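Local coordinates for protein pyruvate formate-lyase 2 (Archaeoglobus fulgidus, PDB 2F3O) that belongs to the glycyl radical enzymes and is probably a lyase working through an organic radical, though its substrate and exact reaction are not established, at residues Ile540-Val553 and Ala598-Tyr610. Numbering follows the deposited sequence.
Sequences IQAVGIADVGDSLV and AADKYTKMVLEWY
Helix 545-553 and helix 598-610 cross obliquely in an antiparallel sense, their axes approaching to 7.6 Å with 131° between their directions, and strand 540-543, leading into the first helix through Gly544, is nearly antiparallel to the second (155°). The backbones come nearest where Gly549 CA lies 4.0 Å from Thr603 CA. Glycine suits this spot, since a CB would run into Thr603 OG1; with only hydrogen there, Thr603 enters as a knob among Ile545, Ala546, Gly549 and Asp550. Thr603 OG1 lies against Gly549 CA and its CG2 beside Ile545 O; flanking it the packing is apolar: Ile545 CG2 meets Leu607 CD1, and Val548 CG2 meets Val606 CG1. At the far end Leu552 CB lies over one face of the Tyr602 ring, 4.1 Å from its centroid, while Val553 CG2 touches Tyr602 CD1.

Tyr610 bridges helix and strand. With CG anti to the backbone N (chi1 177°), its ring turns one face to Ala542, whose CB sits over the centre, 3.6 Å from the centroid, in a CH-pi contact; a small methyl allows this close fit. At the ring's edge, Tyr610 OH donates a weak hydrogen bond to Ile540 O (3.0 Å). A leucine in place of Tyr610 would probably leave the Ile540 carbonyl without this donor and Ala542 CB without the ring face. Strand 540-543 pairs with strands 435-445 and 624-628, so the contact joins helix 597-615 to an inner strand of the sheet and to the helix that follows it, chiefly by buried apolar packing, with one weak polar link.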
ATOM      1  N   ILE A 540      -9.462 -22.342  14.935  1.00 38.60           N
ATOM      2  CA  ILE A 540     -10.050 -22.549  16.263  1.00 39.30           C
ATOM      3  C   ILE A 540     -11.218 -23.528  16.227  1.00 39.76           C
ATOM      4  O   ILE A 540     -11.940 -23.590  15.239  1.00 39.78           O
ATOM      5  CB  ILE A 540     -10.425 -21.233  16.986  1.00 39.25           C
ATOM      6  CG1 ILE A 540     -11.441 -20.440  16.183  1.00 39.01           C
ATOM      7  CG2 ILE A 540      -9.191 -20.389  17.261  1.00 38.70           C
ATOM      8  CD1 ILE A 540     -11.753 -19.103  16.792  1.00 39.16           C
ATOM      9  N   GLN A 541     -11.357 -24.334  17.285  1.00 40.68           N
ATOM     10  CA  GLN A 541     -12.227 -25.542  17.262  1.00 41.32           C
ATOM     11  C   GLN A 541     -13.416 -25.521  18.186  1.00 41.88           C
ATOM     12  O   GLN A 541     -13.308 -25.119  19.338  1.00 41.96           O
ATOM     13  CB  GLN A 541     -11.443 -26.792  17.625  1.00 41.19           C
ATOM     14  CG  GLN A 541     -10.654 -27.378  16.506  1.00 40.98           C
ATOM     15  CD  GLN A 541      -9.663 -26.411  15.879  1.00 39.95           C
ATOM     16  OE1 GLN A 541      -9.927 -25.856  14.818  1.00 41.56           O
ATOM     17  NE2 GLN A 541      -8.544 -26.176  16.543  1.00 38.23           N
ATOM     18  N   ALA A 542     -14.547 -25.997  17.680  1.00 42.72           N
ATOM     19  CA  ALA A 542     -15.748 -26.139  18.498  1.00 43.56           C
ATOM     20  C   ALA A 542     -15.792 -27.508  19.161  1.00 44.21           C
ATOM     21  O   ALA A 542     -15.715 -28.538  18.504  1.00 44.07           O
ATOM     22  CB  ALA A 542     -16.971 -25.939  17.665  1.00 43.13           C
ATOM     23  N   VAL A 543     -15.888 -27.525  20.476  1.00 45.30           N
ATOM     24  CA  VAL A 543     -16.195 -28.771  21.137  1.00 46.62           C
ATOM     25  C   VAL A 543     -17.527 -28.709  21.898  1.00 47.44           C
ATOM     26  O   VAL A 543     -17.846 -27.714  22.581  1.00 47.56           O
ATOM     27  CB  VAL A 543     -14.988 -29.361  21.938  1.00 46.58           C
ATOM     28  CG1 VAL A 543     -13.779 -28.443  21.895  1.00 47.06           C
ATOM     29  CG2 VAL A 543     -15.369 -29.725  23.354  1.00 47.02           C
ATOM     30  N   GLY A 544     -18.331 -29.757  21.698  1.00 48.37           N
ATOM     31  CA  GLY A 544     -19.626 -29.907  22.364  1.00 49.20           C
ATOM     32  C   GLY A 544     -20.787 -29.474  21.491  1.00 49.73           C
ATOM     33  O   GLY A 544     -21.793 -28.954  21.983  1.00 49.92           O
ATOM     34  N   ILE A 545     -20.658 -29.680  20.189  1.00 50.33           N
ATOM     35  CA  ILE A 545     -21.658 -29.146  19.284  1.00 50.86           C
ATOM     36  C   ILE A 545     -22.912 -29.971  19.330  1.00 51.53           C
ATOM     37  O   ILE A 545     -24.003 -29.445  19.127  1.00 51.80           O
ATOM     38  CB  ILE A 545     -21.153 -28.957  17.837  1.00 50.60           C
ATOM     39  CG1 ILE A 545     -20.679 -30.265  17.213  1.00 49.87           C
ATOM     40  CG2 ILE A 545     -20.036 -27.986  17.829  1.00 50.41           C
ATOM     41  CD1 ILE A 545     -20.730 -30.235  15.702  1.00 49.46           C
ATOM     42  N   ALA A 546     -22.762 -31.255  19.640  1.00 52.27           N
ATOM     43  CA  ALA A 546     -23.934 -32.096  19.798  1.00 53.20           C
ATOM     44  C   ALA A 546     -24.571 -31.927  21.175  1.00 53.67           C
ATOM     45  O   ALA A 546     -25.771 -32.047  21.296  1.00 53.70           O
ATOM     46  CB  ALA A 546     -23.631 -33.536  19.509  1.00 52.82           C
ATOM     47  N   ASP A 547     -23.784 -31.615  22.197  1.00 54.59           N
ATOM     48  CA  ASP A 547     -24.351 -31.371  23.523  1.00 55.66           C
ATOM     49  C   ASP A 547     -25.284 -30.183  23.576  1.00 56.10           C
ATOM     50  O   ASP A 547     -26.287 -30.232  24.267  1.00 56.17           O
ATOM     51  CB  ASP A 547     -23.269 -31.224  24.575  1.00 55.78           C
ATOM     52  CG  ASP A 547     -22.702 -32.544  24.972  1.00 57.53           C
ATOM     53  OD1 ASP A 547     -23.456 -33.382  25.516  1.00 59.92           O
ATOM     54  OD2 ASP A 547     -21.517 -32.766  24.690  1.00 59.05           O
ATOM     55  N   VAL A 548     -24.963 -29.121  22.840  1.00 56.98           N
ATOM     56  CA  VAL A 548     -25.858 -27.960  22.767  1.00 57.20           C
ATOM     57  C   VAL A 548     -26.975 -28.214  21.774  1.00 57.40           C
ATOM     58  O   VAL A 548     -28.083 -27.773  22.002  1.00 57.43           O
ATOM     59  CB  VAL A 548     -25.119 -26.643  22.441  1.00 57.01           C
ATOM     60  CG1 VAL A 548     -24.092 -26.370  23.478  1.00 56.75           C
ATOM     61  CG2 VAL A 548     -24.418 -26.756  21.150  1.00 57.27           C
ATOM     62  N   GLY A 549     -26.684 -28.943  20.698  1.00 57.70           N
ATOM     63  CA  GLY A 549     -27.696 -29.308  19.734  1.00 58.56           C
ATOM     64  C   GLY A 549     -28.804 -30.100  20.408  1.00 59.30           C
ATOM     65  O   GLY A 549     -29.977 -29.750  20.305  1.00 59.36           O
ATOM     66  N   ASP A 550     -28.416 -31.169  21.101  1.00 59.97           N
ATOM     67  CA  ASP A 550     -29.348 -32.073  21.784  1.00 60.35           C
ATOM     68  C   ASP A 550     -30.124 -31.415  22.914  1.00 60.78           C
ATOM     69  O   ASP A 550     -31.311 -31.699  23.085  1.00 61.43           O
ATOM     70  CB  ASP A 550     -28.622 -33.307  22.321  1.00 60.02           C
ATOM     71  CG  ASP A 550     -28.188 -34.241  21.221  1.00 60.01           C
ATOM     72  OD1 ASP A 550     -28.571 -33.993  20.053  1.00 59.41           O
ATOM     73  OD2 ASP A 550     -27.468 -35.217  21.526  1.00 60.11           O
ATOM     74  N   SER A 551     -29.463 -30.533  23.662  1.00 60.80           N
ATOM     75  CA  SER A 551     -30.113 -29.774  24.718  1.00 60.94           C
ATOM     76  C   SER A 551     -31.202 -28.873  24.171  1.00 61.21           C
ATOM     77  O   SER A 551     -32.101 -28.493  24.898  1.00 61.25           O
ATOM     78  CB  SER A 551     -29.110 -28.915  25.481  1.00 60.98           C
ATOM     79  OG  SER A 551     -28.446 -29.626  26.519  1.00 61.27           O
ATOM     80  N   LEU A 552     -31.127 -28.529  22.891  1.00 61.53           N
ATOM     81  CA  LEU A 552     -32.131 -27.662  22.305  1.00 61.62           C
ATOM     82  C   LEU A 552     -33.372 -28.437  21.926  1.00 61.92           C
ATOM     83  O   LEU A 552     -34.473 -27.942  22.135  1.00 61.99           O
ATOM     84  CB  LEU A 552     -31.575 -26.907  21.106  1.00 61.43           C
ATOM     85  CG  LEU A 552     -30.508 -25.925  21.546  1.00 60.47           C
ATOM     86  CD1 LEU A 552     -29.840 -25.303  20.347  1.00 61.11           C
ATOM     87  CD2 LEU A 552     -31.098 -24.900  22.449  1.00 59.84           C
ATOM     88  N   VAL A 553     -33.185 -29.642  21.379  1.00 62.35           N
ATOM     89  CA  VAL A 553     -34.299 -30.551  21.055  1.00 62.93           C
ATOM     90  C   VAL A 553     -35.040 -30.947  22.316  1.00 63.16           C
ATOM     91  O   VAL A 553     -36.268 -30.965  22.361  1.00 63.14           O
ATOM     92  CB  VAL A 553     -33.816 -31.883  20.481  1.00 62.82           C
ATOM     93  CG1 VAL A 553     -34.902 -32.501  19.629  1.00 62.94           C
ATOM     94  CG2 VAL A 553     -32.569 -31.691  19.691  1.00 63.24           C
ATOM     95  N   ALA A 598     -35.323 -33.772  13.232  1.00 62.02           N
ATOM     96  CA  ALA A 598     -35.772 -32.945  14.366  1.00 62.55           C
ATOM     97  C   ALA A 598     -34.742 -32.787  15.501  1.00 62.65           C
ATOM     98  O   ALA A 598     -34.819 -31.851  16.310  1.00 62.58           O
ATOM     99  CB  ALA A 598     -37.106 -33.483  14.918  1.00 62.75           C
ATOM    100  N   ALA A 599     -33.787 -33.712  15.547  1.00 62.76           N
ATOM    101  CA  ALA A 599     -32.663 -33.618  16.462  1.00 62.76           C
ATOM    102  C   ALA A 599     -31.449 -33.013  15.771  1.00 62.82           C
ATOM    103  O   ALA A 599     -30.923 -31.992  16.202  1.00 62.73           O
ATOM    104  CB  ALA A 599     -32.317 -34.974  17.020  1.00 62.66           C
ATOM    105  N   ASP A 600     -31.006 -33.622  14.682  1.00 62.89           N
ATOM    106  CA  ASP A 600     -29.743 -33.194  14.124  1.00 63.08           C
ATOM    107  C   ASP A 600     -29.737 -31.861  13.327  1.00 63.36           C
ATOM    108  O   ASP A 600     -28.671 -31.370  12.959  1.00 63.74           O
ATOM    109  CB  ASP A 600     -28.992 -34.357  13.448  1.00 62.91           C
ATOM    110  CG  ASP A 600     -29.770 -35.027  12.360  1.00 62.76           C
ATOM    111  OD1 ASP A 600     -29.583 -36.242  12.181  1.00 62.05           O
ATOM    112  OD2 ASP A 600     -30.541 -34.351  11.658  1.00 63.68           O
ATOM    113  N   LYS A 601     -30.906 -31.252  13.117  1.00 63.35           N
ATOM    114  CA  LYS A 601     -30.970 -29.906  12.536  1.00 63.46           C
ATOM    115  C   LYS A 601     -30.435 -28.847  13.502  1.00 63.25           C
ATOM    116  O   LYS A 601     -29.928 -27.818  13.066  1.00 63.48           O
ATOM    117  CB  LYS A 601     -32.399 -29.536  12.104  1.00 63.41           C
ATOM    118  CG  LYS A 601     -33.370 -29.257  13.283  1.00 64.16           C
ATOM    119  CD  LYS A 601     -34.798 -28.979  12.845  1.00 64.15           C
ATOM    120  CE  LYS A 601     -35.630 -28.507  14.013  1.00 65.27           C
ATOM    121  NZ  LYS A 601     -36.856 -27.835  13.511  1.00 67.47           N
ATOM    122  N   TYR A 602     -30.540 -29.105  14.803  1.00 63.21           N
ATOM    123  CA  TYR A 602     -30.119 -28.143  15.814  1.00 63.29           C
ATOM    124  C   TYR A 602     -28.614 -28.101  15.902  1.00 62.60           C
ATOM    125  O   TYR A 602     -28.026 -27.015  15.976  1.00 62.97           O
ATOM    126  CB  TYR A 602     -30.709 -28.475  17.196  1.00 64.24           C
ATOM    127  CG  TYR A 602     -32.120 -27.982  17.364  1.00 65.37           C
ATOM    128  CD1 TYR A 602     -33.196 -28.868  17.359  1.00 66.40           C
ATOM    129  CD2 TYR A 602     -32.384 -26.627  17.486  1.00 65.69           C
ATOM    130  CE1 TYR A 602     -34.487 -28.418  17.494  1.00 66.64           C
ATOM    131  CE2 TYR A 602     -33.667 -26.168  17.614  1.00 66.45           C
ATOM    132  CZ  TYR A 602     -34.717 -27.066  17.615  1.00 66.55           C
ATOM    133  OH  TYR A 602     -36.003 -26.591  17.739  1.00 67.28           O
ATOM    134  N   THR A 603     -28.003 -29.286  15.890  1.00 61.39           N
ATOM    135  CA  THR A 603     -26.550 -29.407  15.897  1.00 60.08           C
ATOM    136  C   THR A 603     -25.929 -28.701  14.685  1.00 59.24           C
ATOM    137  O   THR A 603     -25.041 -27.860  14.862  1.00 59.14           O
ATOM    138  CB  THR A 603     -26.109 -30.877  16.022  1.00 60.02           C
ATOM    139  OG1 THR A 603     -26.593 -31.388  17.269  1.00 59.94           O
ATOM    140  CG2 THR A 603     -24.586 -30.997  15.990  1.00 59.12           C
ATOM    141  N   LYS A 604     -26.450 -28.991  13.488  1.00 58.00           N
ATOM    142  CA  LYS A 604     -26.058 -28.311  12.249  1.00 56.93           C
ATOM    143  C   LYS A 604     -26.101 -26.788  12.346  1.00 57.08           C
ATOM    144  O   LYS A 604     -25.141 -26.092  11.991  1.00 56.77           O
ATOM    145  CB  LYS A 604     -26.937 -28.785  11.101  1.00 56.37           C
ATOM    146  CG  LYS A 604     -26.932 -27.874   9.897  1.00 54.20           C
ATOM    147  CD  LYS A 604     -27.731 -28.452   8.769  1.00 51.16           C
ATOM    148  CE  LYS A 604     -27.716 -27.559   7.567  1.00 49.06           C
ATOM    149  NZ  LYS A 604     -27.764 -28.405   6.371  1.00 48.45           N
ATOM    150  N   MET A 605     -27.207 -26.287  12.876  1.00 57.16           N
ATOM    151  CA  MET A 605     -27.402 -24.864  13.033  1.00 57.48           C
ATOM    152  C   MET A 605     -26.400 -24.276  14.034  1.00 57.15           C
ATOM    153  O   MET A 605     -25.823 -23.203  13.779  1.00 57.41           O
ATOM    154  CB  MET A 605     -28.839 -24.589  13.456  1.00 57.34           C
ATOM    155  CG  MET A 605     -29.203 -23.135  13.505  1.00 57.59           C
ATOM    156  SD  MET A 605     -30.530 -22.926  14.698  1.00 58.57           S
ATOM    157  CE  MET A 605     -29.748 -23.487  16.221  1.00 57.17           C
ATOM    158  N   VAL A 606     -26.169 -24.988  15.140  1.00 56.33           N
ATOM    159  CA  VAL A 606     -25.146 -24.582  16.105  1.00 55.82           C
ATOM    160  C   VAL A 606     -23.753 -24.473  15.463  1.00 55.63           C
ATOM    161  O   VAL A 606     -23.026 -23.493  15.692  1.00 55.42           O
ATOM    162  CB  VAL A 606     -25.095 -25.512  17.322  1.00 55.66           C
ATOM    163  CG1 VAL A 606     -23.809 -25.322  18.068  1.00 55.12           C
ATOM    164  CG2 VAL A 606     -26.259 -25.232  18.233  1.00 55.91           C
ATOM    165  N   LEU A 607     -23.403 -25.446  14.622  1.00 55.30           N
ATOM    166  CA  LEU A 607     -22.125 -25.389  13.924  1.00 54.74           C
ATOM    167  C   LEU A 607     -22.059 -24.216  12.956  1.00 54.66           C
ATOM    168  O   LEU A 607     -21.077 -23.504  12.965  1.00 54.79           O
ATOM    169  CB  LEU A 607     -21.775 -26.701  13.223  1.00 54.56           C
ATOM    170  CG  LEU A 607     -20.274 -26.856  12.946  1.00 53.95           C
ATOM    171  CD1 LEU A 607     -19.495 -26.877  14.241  1.00 52.34           C
ATOM    172  CD2 LEU A 607     -19.968 -28.093  12.120  1.00 54.42           C
ATOM    173  N   GLU A 608     -23.113 -23.978  12.177  1.00 54.69           N
ATOM    174  CA  GLU A 608     -23.137 -22.834  11.245  1.00 54.69           C
ATOM    175  C   GLU A 608     -22.985 -21.478  11.934  1.00 54.69           C
ATOM    176  O   GLU A 608     -22.264 -20.601  11.440  1.00 54.55           O
ATOM    177  CB  GLU A 608     -24.409 -22.824  10.416  1.00 54.56           C
ATOM    178  CG  GLU A 608     -24.421 -23.800   9.284  1.00 54.83           C
ATOM    179  CD  GLU A 608     -25.792 -23.881   8.654  1.00 56.21           C
ATOM    180  OE1 GLU A 608     -26.786 -23.592   9.370  1.00 56.88           O
ATOM    181  OE2 GLU A 608     -25.884 -24.225   7.451  1.00 56.01           O
ATOM    182  N   TRP A 609     -23.652 -21.322  13.071  1.00 54.51           N
ATOM    183  CA  TRP A 609     -23.502 -20.125  13.873  1.00 54.93           C
ATOM    184  C   TRP A 609     -22.062 -19.951  14.297  1.00 54.61           C
ATOM    185  O   TRP A 609     -21.502 -18.872  14.115  1.00 54.98           O
ATOM    186  CB  TRP A 609     -24.315 -20.230  15.144  1.00 56.07           C
ATOM    187  CG  TRP A 609     -25.773 -20.120  14.977  1.00 57.36           C
ATOM    188  CD1 TRP A 609     -26.478 -20.049  13.806  1.00 58.31           C
ATOM    189  CD2 TRP A 609     -26.733 -20.119  16.026  1.00 57.94           C
ATOM    190  NE1 TRP A 609     -27.818 -19.989  14.069  1.00 58.44           N
ATOM    191  CE2 TRP A 609     -28.003 -20.025  15.428  1.00 58.87           C
ATOM    192  CE3 TRP A 609     -26.642 -20.190  17.419  1.00 57.80           C
ATOM    193  CZ2 TRP A 609     -29.181 -19.977  16.180  1.00 58.70           C
ATOM    194  CZ3 TRP A 609     -27.805 -20.148  18.165  1.00 58.11           C
ATOM    195  CH2 TRP A 609     -29.062 -20.049  17.543  1.00 58.39           C
ATOM    196  N   TYR A 610     -21.482 -21.013  14.871  1.00 53.79           N
ATOM    197  CA  TYR A 610     -20.062 -21.048  15.258  1.00 52.62           C
ATOM    198  C   TYR A 610     -19.124 -20.678  14.094  1.00 52.65           C
ATOM    199  O   TYR A 610     -18.258 -19.806  14.231  1.00 52.49           O
ATOM    200  CB  TYR A 610     -19.668 -22.433  15.801  1.00 51.67           C
ATOM    201  CG  TYR A 610     -18.201 -22.519  16.133  1.00 49.83           C
ATOM    202  CD1 TYR A 610     -17.718 -21.950  17.302  1.00 48.49           C
ATOM    203  CD2 TYR A 610     -17.295 -23.138  15.268  1.00 47.93           C
ATOM    204  CE1 TYR A 610     -16.379 -21.990  17.619  1.00 48.32           C
ATOM    205  CE2 TYR A 610     -15.943 -23.174  15.564  1.00 47.78           C
ATOM    206  CZ  TYR A 610     -15.491 -22.603  16.750  1.00 48.93           C
ATOM    207  OH  TYR A 610     -14.155 -22.629  17.086  1.00 48.40           O
TER